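Local coordinates for protein dTDP-glucose 4,6-dehydratase (Klebsiella pneumoniae, PDB 5U4Q) that binds NAD and probably catalyses the dehydration of dTDP-glucose to its 4-keto-6-deoxy form, at residues Lys197-Lys200 against Ala201-Gly205; Asp273-Thr276 against Ala277-Ala281; Asn326-Asp329 against Trp330-Tyr334. One frame throughout, in Å; residues are numbered along the deposited sequence. Where two conformers were deposited one is given.

Contact 1. Residues Lys197-Lys200 against Ala201-Gly205; sequences KFTK and AMLEG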
loop_
_atom_site.group_PDB
_atom_site.type_symbol
_atom_site.label_atom_id
_atom_site.label_comp_id
_atom_site.label_asym_id
_atom_site.label_seq_id
_atom_site.Cartn_x
_atom_site.Cartn_y
_atom_site.Cartn_z
ATOM N N LYS A 197 7.417 27.648 3.436
ATOM C CA LYS A 197 7.845 27.624 2.025
ATOM C C LYS A 197 7.716 29.015 1.409
ATOM O O LYS A 197 8.655 29.509 0.787
ATOM C CB LYS A 197 7.025 26.618 1.227
ATOM C CG LYS A 197 7.357 26.567 -0.260
ATOM C CD LYS A 197 6.520 25.530 -0.977
ATOM C CE LYS A 197 6.951 25.399 -2.431
ATOM N NZ LYS A 197 6.305 24.223 -3.069
ATOM N N PHE A 198 6.567 29.650 1.602
ATOM C CA PHE A 198 6.381 31.006 1.034
ATOM C C PHE A 198 7.324 32.035 1.653
ATOM O O PHE A 198 7.867 32.897 0.956
ATOM C CB PHE A 198 4.954 31.519 1.197
ATOM C CG PHE A 198 3.896 30.640 0.606
ATOM C CD1 PHE A 198 4.072 30.008 -0.624
ATOM C CD2 PHE A 198 2.671 30.490 1.262
ATOM C CE1 PHE A 198 3.071 29.199 -1.154
ATOM C CE2 PHE A 198 1.660 29.695 0.729
ATOM C CZ PHE A 198 1.866 29.041 -0.479
ATOM N N THR A 199 7.515 31.971 2.968
ATOM C CA THR A 199 8.360 32.926 3.665
ATOM C C THR A 199 9.813 32.831 3.196
ATOM O O THR A 199 10.462 33.855 2.958
ATOM C CB THR A 199 8.291 32.679 5.193
ATOM O OG1 THR A 199 6.951 32.871 5.651
ATOM C CG2 THR A 199 9.225 33.603 5.945
ATOM N N LYS A 200 10.305 31.603 3.076
ATOM C CA LYS A 200 11.658 31.351 2.602
ATOM C C LYS A 200 11.816 31.939 1.199
ATOM O O LYS A 200 12.762 32.682 0.932
ATOM C CB LYS A 200 11.945 29.848 2.596
ATOM C CG LYS A 200 13.402 29.484 2.358
ATOM C CD LYS A 200 13.642 27.988 2.533
ATOM C CE LYS A 200 15.108 27.629 2.347
ATOM N NZ LYS A 200 15.327 26.162 2.416
ATOM N N ALA A 201 10.862 31.627 0.325
ATOM C CA ALA A 201 10.880 32.109 -1.071
ATOM C C ALA A 201 10.906 33.639 -1.106
ATOM O O ALA A 201 11.732 34.240 -1.812
ATOM C CB ALA A 201 9.675 31.570 -1.833
HETATM N N MSE A 202 10.040 34.259 -0.310
HETATM C CA MSE A 202 9.973 35.726 -0.207
HETATM C C MSE A 202 11.247 36.355 0.255
HETATM O O MSE A 202 11.729 37.309 -0.374
HETATM C CB MSE A 202 8.878 36.168 0.753
HETATM C CG MSE A 202 7.555 36.059 0.042
HETATM SE SE MSE A 202 6.104 36.284 1.337
HETATM C CE MSE A 202 6.275 38.187 1.626
ATOM N N LEU A 203 11.824 35.837 1.337
ATOM C CA LEU A 203 13.061 36.409 1.892
ATOM C C LEU A 203 14.294 36.137 1.015
ATOM O O LEU A 203 15.285 36.853 1.121
ATOM C CB LEU A 203 13.276 35.950 3.342
ATOM C CG LEU A 203 12.221 36.469 4.330
ATOM C CD1 LEU A 203 12.247 35.683 5.635
ATOM C CD2 LEU A 203 12.385 37.959 4.608
ATOM N N GLU A 204 14.220 35.124 0.153
ATOM C CA GLU A 204 15.297 34.815 -0.807
ATOM C C GLU A 204 15.041 35.440 -2.198
ATOM O O GLU A 204 15.811 35.209 -3.130
ATOM C CB GLU A 204 15.459 33.299 -0.960
ATOM C CG GLU A 204 15.958 32.577 0.285
ATOM C CD GLU A 204 15.855 31.060 0.169
ATOM O OE1 GLU A 204 15.320 30.557 -0.849
ATOM O OE2 GLU A 204 16.297 30.361 1.107
ATOM N N GLY A 205 13.956 36.208 -2.340
ATOM C CA GLY A 205 13.609 36.856 -3.614
ATOM C C GLY A 205 13.176 35.903 -4.725
ATOM O O GLY A 205 13.239 36.253 -5.910
#
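Thr199 and Leu203 lie side by side at the C-terminal end of helix 194-203, which closes in a Schellman motif: Gly205 takes a positive phi of 69° and the chain leaves the helix. Thr199 holds OG1 beside its backbone N (chi1 -62°), which turns the CG2 methyl anti to that N and against Leu203 CD1 at 3.7 Å; OG1 itself is hydrogen-bonded to Leu195 O one turn earlier. The backbone bonds run from residue i+4 to residue i, with Leu203 N held by Thr199 O at 2.9 Å. The last of them, Glu204 N to Lys200 O, is already bent, its N-H...O angle only 139°. Gly205 N turns back to Met202 O at 3.2 Å instead. Lys200 was deposited in two conformers, and in this copy alone a Glu204 carboxylate oxygen meets the aliphatic part of the lysine, an approach that is therefore uncertain; Lys200 NZ is 4.5 Å from Glu204 OE2, beyond a salt bridge. The helix leans on two others: Phe198 and Thr199 reach Leu278 of helix 271-282, Thr199 and Leu203 reach Tyr331 of helix 320-334, and Phe198 and Ala201 pack on Ile208 of strand 208-211.

Contact 2. Residues Asp273-Thr276 against Ala277-Ala281; sequences DYIT and ALEEA
Ile275 keeps CG1 beside its backbone N (chi1 -61°), which puts the CG2 methyl anti to that N, and Glu279, one turn later, keeps CG beside its own N (chi1 -75°) and then runs out extended. Together these torsions send the glutamate back over the preceding turn, slanting across the isoleucine, with Glu279 OE2 4.0 Å from Ile275 CG2. On the way Glu279 CG passes 3.3 Å from Ile275 O, the same carbonyl that accepts Glu279 N at 2.9 Å, and Glu279 OE1 comes to 3.8 Å from Thr276 CA. The carboxylate finds its polar partners beyond the helix: OE2 forms a salt bridge with Lys288 NZ and also accepts Ala286 N. Two grips on one oxygen should fix the rotation of the group and favour its charged form. They also fasten helix 271-282 to the chain that follows it, which enters strand 288-291, the partner of strand 208-211 in a small two-stranded parallel sheet separate from the large Rossmann-type sheet. Regular i+4 to i bonds carry the backbone through, Leu278 N to Tyr274 O at 2.9 Å and Glu280 N to Thr276 O at 3.1 Å. Thr276 OG1 bonds to Met272 O within the helix, while Leu278 packs against Val328 of helix 320-334 and Tyr274 against Leu195 of helix 194-203.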
loop_
_atom_site.group_PDB
_atom_site.type_symbol
_atom_site.label_atom_id
_atom_site.label_comp_id
_atom_site.label_asym_id
_atom_site.label_seq_id
_atom_site.Cartn_x
_atom_site.Cartn_y
_atom_site.Cartn_z
ATOM N N ASP A 273 -5.119 34.861 0.335
ATOM C CA ASP A 273 -5.318 35.437 1.688
ATOM C C ASP A 273 -4.070 35.199 2.559
ATOM O O ASP A 273 -3.680 36.072 3.350
ATOM C CB ASP A 273 -6.544 34.846 2.398
ATOM C CG ASP A 273 -7.870 35.196 1.717
ATOM O OD1 ASP A 273 -7.936 36.194 0.979
ATOM O OD2 ASP A 273 -8.859 34.476 1.954
ATOM N N TYR A 274 -3.450 34.027 2.412
ATOM C CA TYR A 274 -2.223 33.722 3.165
ATOM C C TYR A 274 -1.049 34.541 2.667
ATOM O O TYR A 274 -0.273 35.042 3.460
ATOM C CB TYR A 274 -1.862 32.236 3.071
ATOM C CG TYR A 274 -2.844 31.347 3.753
ATOM C CD1 TYR A 274 -2.774 31.137 5.122
ATOM C CD2 TYR A 274 -3.839 30.713 3.046
ATOM C CE1 TYR A 274 -3.690 30.320 5.769
ATOM C CE2 TYR A 274 -4.773 29.894 3.684
ATOM C CZ TYR A 274 -4.678 29.691 5.042
ATOM O OH TYR A 274 -5.600 28.891 5.676
ATOM N N ILE A 275 -0.913 34.669 1.343
ATOM C CA ILE A 275 0.191 35.448 0.782
ATOM C C ILE A 275 0.074 36.909 1.205
ATOM O O ILE A 275 1.045 37.500 1.642
ATOM C CB ILE A 275 0.237 35.323 -0.752
ATOM C CG1 ILE A 275 0.462 33.856 -1.125
ATOM C CG2 ILE A 275 1.348 36.202 -1.331
ATOM C CD1 ILE A 275 0.490 33.606 -2.612
ATOM N N THR A 276 -1.121 37.484 1.081
ATOM C CA THR A 276 -1.306 38.882 1.453
ATOM C C THR A 276 -0.968 39.114 2.920
ATOM O O THR A 276 -0.286 40.097 3.279
ATOM C CB THR A 276 -2.748 39.337 1.176
ATOM O OG1 THR A 276 -3.031 39.157 -0.222
ATOM C CG2 THR A 276 -2.941 40.786 1.566
ATOM N N ALA A 277 -1.432 38.202 3.776
ATOM C CA ALA A 277 -1.151 38.310 5.205
ATOM C C ALA A 277 0.357 38.203 5.495
ATOM O O ALA A 277 0.870 38.890 6.369
ATOM C CB ALA A 277 -1.918 37.258 5.986
ATOM N N LEU A 278 1.040 37.280 4.815
ATOM C CA LEU A 278 2.500 37.167 4.973
ATOM C C LEU A 278 3.207 38.423 4.526
ATOM O O LEU A 278 4.147 38.878 5.177
ATOM C CB LEU A 278 3.081 35.999 4.182
ATOM C CG LEU A 278 3.166 34.648 4.840
ATOM C CD1 LEU A 278 3.684 33.658 3.815
ATOM C CD2 LEU A 278 4.087 34.674 6.061
ATOM N N GLU A 279 2.762 38.981 3.404
ATOM C CA GLU A 279 3.375 40.218 2.889
ATOM C C GLU A 279 3.301 41.350 3.909
ATOM O O GLU A 279 4.287 42.066 4.131
ATOM C CB GLU A 279 2.720 40.600 1.567
ATOM C CG GLU A 279 3.151 39.726 0.403
ATOM C CD GLU A 279 2.417 40.051 -0.887
ATOM O OE1 GLU A 279 1.272 40.563 -0.814
ATOM O OE2 GLU A 279 2.993 39.788 -1.957
ATOM N N GLU A 280 2.149 41.481 4.555
ATOM C CA GLU A 280 1.937 42.491 5.578
ATOM C C GLU A 280 2.827 42.241 6.790
ATOM O O GLU A 280 3.408 43.176 7.339
ATOM C CB GLU A 280 0.482 42.491 6.033
ATOM C CG GLU A 280 0.159 43.557 7.080
ATOM C CD GLU A 280 -1.231 43.411 7.670
ATOM O OE1 GLU A 280 -1.928 44.445 7.785
ATOM O OE2 GLU A 280 -1.630 42.271 8.026
ATOM N N ALA A 281 2.910 40.983 7.218
ATOM C CA ALA A 281 3.692 40.635 8.405
ATOM C C ALA A 281 5.184 40.813 8.204
ATOM O O ALA A 281 5.893 41.185 9.130
ATOM C CB ALA A 281 3.397 39.195 8.845
#

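Contact 3. Residues Asn326-Asp329 against Trp330-Tyr334; sequences NFVD and WYKDY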
loop_
_atom_site.group_PDB
_atom_site.type_symbol
_atom_site.label_atom_id
_atom_site.label_comp_id
_atom_site.label_asym_id
_atom_site.label_seq_id
_atom_site.Cartn_x
_atom_site.Cartn_y
_atom_site.Cartn_z
ATOM N N ASN A 326 1.466 34.242 14.084
ATOM C CA ASN A 326 2.157 33.272 14.951
ATOM C C ASN A 326 3.374 32.687 14.241
ATOM O O ASN A 326 4.480 32.559 14.816
ATOM C CB ASN A 326 1.209 32.147 15.376
ATOM C CG ASN A 326 0.099 32.622 16.309
ATOM O OD1 ASN A 326 0.162 33.719 16.860
ATOM N ND2 ASN A 326 -0.925 31.813 16.464
ATOM N N PHE A 327 3.201 32.356 12.966
ATOM C CA PHE A 327 4.286 31.814 12.203
ATOM C C PHE A 327 5.448 32.794 12.097
ATOM O O PHE A 327 6.606 32.446 12.306
ATOM C CB PHE A 327 3.867 31.368 10.789
ATOM C CG PHE A 327 5.016 30.865 10.009
ATOM C CD1 PHE A 327 5.498 29.580 10.250
ATOM C CD2 PHE A 327 5.729 31.675 9.142
ATOM C CE1 PHE A 327 6.636 29.110 9.637
ATOM C CE2 PHE A 327 6.869 31.200 8.520
ATOM C CZ PHE A 327 7.326 29.924 8.770
ATOM N N VAL A 328 5.122 34.030 11.738
ATOM C CA VAL A 328 6.166 35.046 11.512
ATOM C C VAL A 328 6.915 35.372 12.805
ATOM O O VAL A 328 8.130 35.519 12.789
ATOM C CB VAL A 328 5.589 36.277 10.809
ATOM C CG1 VAL A 328 6.589 37.442 10.812
ATOM C CG2 VAL A 328 5.206 35.906 9.384
ATOM N N ASP A 329 6.188 35.436 13.907
ATOM C CA ASP A 329 6.810 35.624 15.230
ATOM C C ASP A 329 7.836 34.531 15.500
ATOM O O ASP A 329 8.961 34.806 15.908
ATOM C CB ASP A 329 5.738 35.645 16.307
ATOM C CG ASP A 329 6.305 35.615 17.706
ATOM O OD1 ASP A 329 6.866 36.629 18.181
ATOM O OD2 ASP A 329 6.187 34.573 18.370
ATOM N N TRP A 330 7.468 33.285 15.205
ATOM C CA TRP A 330 8.404 32.182 15.374
ATOM C C TRP A 330 9.602 32.321 14.432
ATOM O O TRP A 330 10.758 32.239 14.850
ATOM C CB TRP A 330 7.730 30.801 15.141
ATOM C CG TRP A 330 8.772 29.754 15.086
ATOM C CD1 TRP A 330 9.447 29.252 16.130
ATOM C CD2 TRP A 330 9.365 29.173 13.910
ATOM N NE1 TRP A 330 10.423 28.404 15.702
ATOM C CE2 TRP A 330 10.404 28.333 14.342
ATOM C CE3 TRP A 330 9.105 29.265 12.535
ATOM C CZ2 TRP A 330 11.170 27.587 13.462
ATOM C CZ3 TRP A 330 9.875 28.554 11.671
ATOM C CH2 TRP A 330 10.889 27.701 12.132
ATOM N N TYR A 331 9.328 32.538 13.158
ATOM C CA TYR A 331 10.371 32.573 12.134
ATOM C C TYR A 331 11.432 33.661 12.440
ATOM O O TYR A 331 12.625 33.398 12.375
ATOM C CB TYR A 331 9.782 32.787 10.734
ATOM C CG TYR A 331 10.775 32.706 9.613
ATOM C CD1 TYR A 331 11.558 33.807 9.257
ATOM C CD2 TYR A 331 10.920 31.543 8.880
ATOM C CE1 TYR A 331 12.481 33.715 8.224
ATOM C CE2 TYR A 331 11.846 31.443 7.846
ATOM C CZ TYR A 331 12.629 32.529 7.540
ATOM O OH TYR A 331 13.528 32.405 6.506
ATOM N N LYS A 332 10.962 34.857 12.767
ATOM C CA LYS A 332 11.886 35.982 13.003
ATOM C C LYS A 332 12.802 35.729 14.161
ATOM O O LYS A 332 14.005 36.065 14.105
ATOM C CB LYS A 332 11.125 37.282 13.239
ATOM C CG LYS A 332 10.512 37.881 11.992
ATOM C CD LYS A 332 9.989 39.281 12.301
ATOM C CE LYS A 332 9.544 40.014 11.075
ATOM N NZ LYS A 332 9.259 41.455 11.417
ATOM N N ASP A 333 12.242 35.164 15.217
ATOM C CA ASP A 333 13.004 34.850 16.404
ATOM C C ASP A 333 13.979 33.713 16.144
ATOM O O ASP A 333 15.152 33.808 16.503
ATOM C CB ASP A 333 12.076 34.457 17.537
ATOM C CG ASP A 333 12.823 34.151 18.802
ATOM O OD1 ASP A 333 13.235 35.110 19.482
ATOM O OD2 ASP A 333 12.969 32.962 19.110
ATOM N N TYR A 334 13.513 32.645 15.499
ATOM C CA TYR A 334 14.379 31.481 15.287
ATOM C C TYR A 334 15.543 31.805 14.369
ATOM O O TYR A 334 16.686 31.379 14.639
ATOM C CB TYR A 334 13.583 30.275 14.752
ATOM C CG TYR A 334 14.459 29.065 14.563
ATOM C CD1 TYR A 334 14.901 28.347 15.659
ATOM C CD2 TYR A 334 14.903 28.690 13.312
ATOM C CE1 TYR A 334 15.743 27.254 15.512
ATOM C CE2 TYR A 334 15.735 27.580 13.152
ATOM C CZ TYR A 334 16.155 26.878 14.266
ATOM O OH TYR A 334 16.993 25.786 14.158
#
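Phe327 touches both Trp330 and Tyr331, and beneath the three rings the polar backbone is paired in regular helical fashion. Phe327 O accepts Tyr331 N at 2.9 Å, and Val328 O accepts Lys332 N at the same length and nearly straight, with an N-H...O angle of 170°. Asn326 O takes Trp330 N at 3.1 Å. One turn on, Trp330 O is in turn the acceptor for Tyr334 N. The bond from Asp333 N to Asp329 O is weak, stretched to 3.4 Å, the longest of the set. The carboxylates of Asp329 and Asp333 belong to the exposed side. On the buried side the contact is apolar. Phe327 places CG anti to its backbone N (chi1 178°), which carries the ring forward along the helix, where CE1 meets Trp330 CE3 at 3.8 Å and CZ meets Tyr331 CD2 at 3.9 Å. The Phe327 ring and the six-membered ring of Trp330 have their planes inclined at 56°. Tyr334 CB lies 3.5 Å above one face of the indole of Trp330, toward its rim. Val328 and Lys332 run side by side on another flank, the lysine lending its aliphatic stretch: CE lies 3.9 Å from Val328 CG1. Trp188 and Phe196 bring further rings to Trp330, Tyr335 brings one to Tyr331, and Leu44 of helix 42-50 covers part of Trp330. What results is an amphipathic helix, its aromatic stripe packed between helices 42-50 and 194-203, its Val328 face on helix 271-282 and its charged stripe turned outward, consistent with the C-terminal part of an extended-type Rossmann enzyme of the epimerase/dehydratase family.

In the fold
Most of the large parallel sheet precedes contact 1 (197-205); its strands 220-222 and 258-263 fall between contacts 1 and 2 (273-281), and contact 3 (326-334) comes last. None closes a long loop; each covers about two and a half turns of chain in one helix, contact 1 running past its helix end, and none nests in or crosses another. The centres of the contacts lie about 12 to 14 Å apart. Met202 CE of contact 1 is 3.7 Å from Glu279 CG of contact 2, Thr199 OG1 is 3.3 Å from Phe327 CE2 of contact 3, and Ala281 CB is 3.8 Å from Val328 CG2. The group ties the chain's C-terminal helix to helices 194-203 and 271-282.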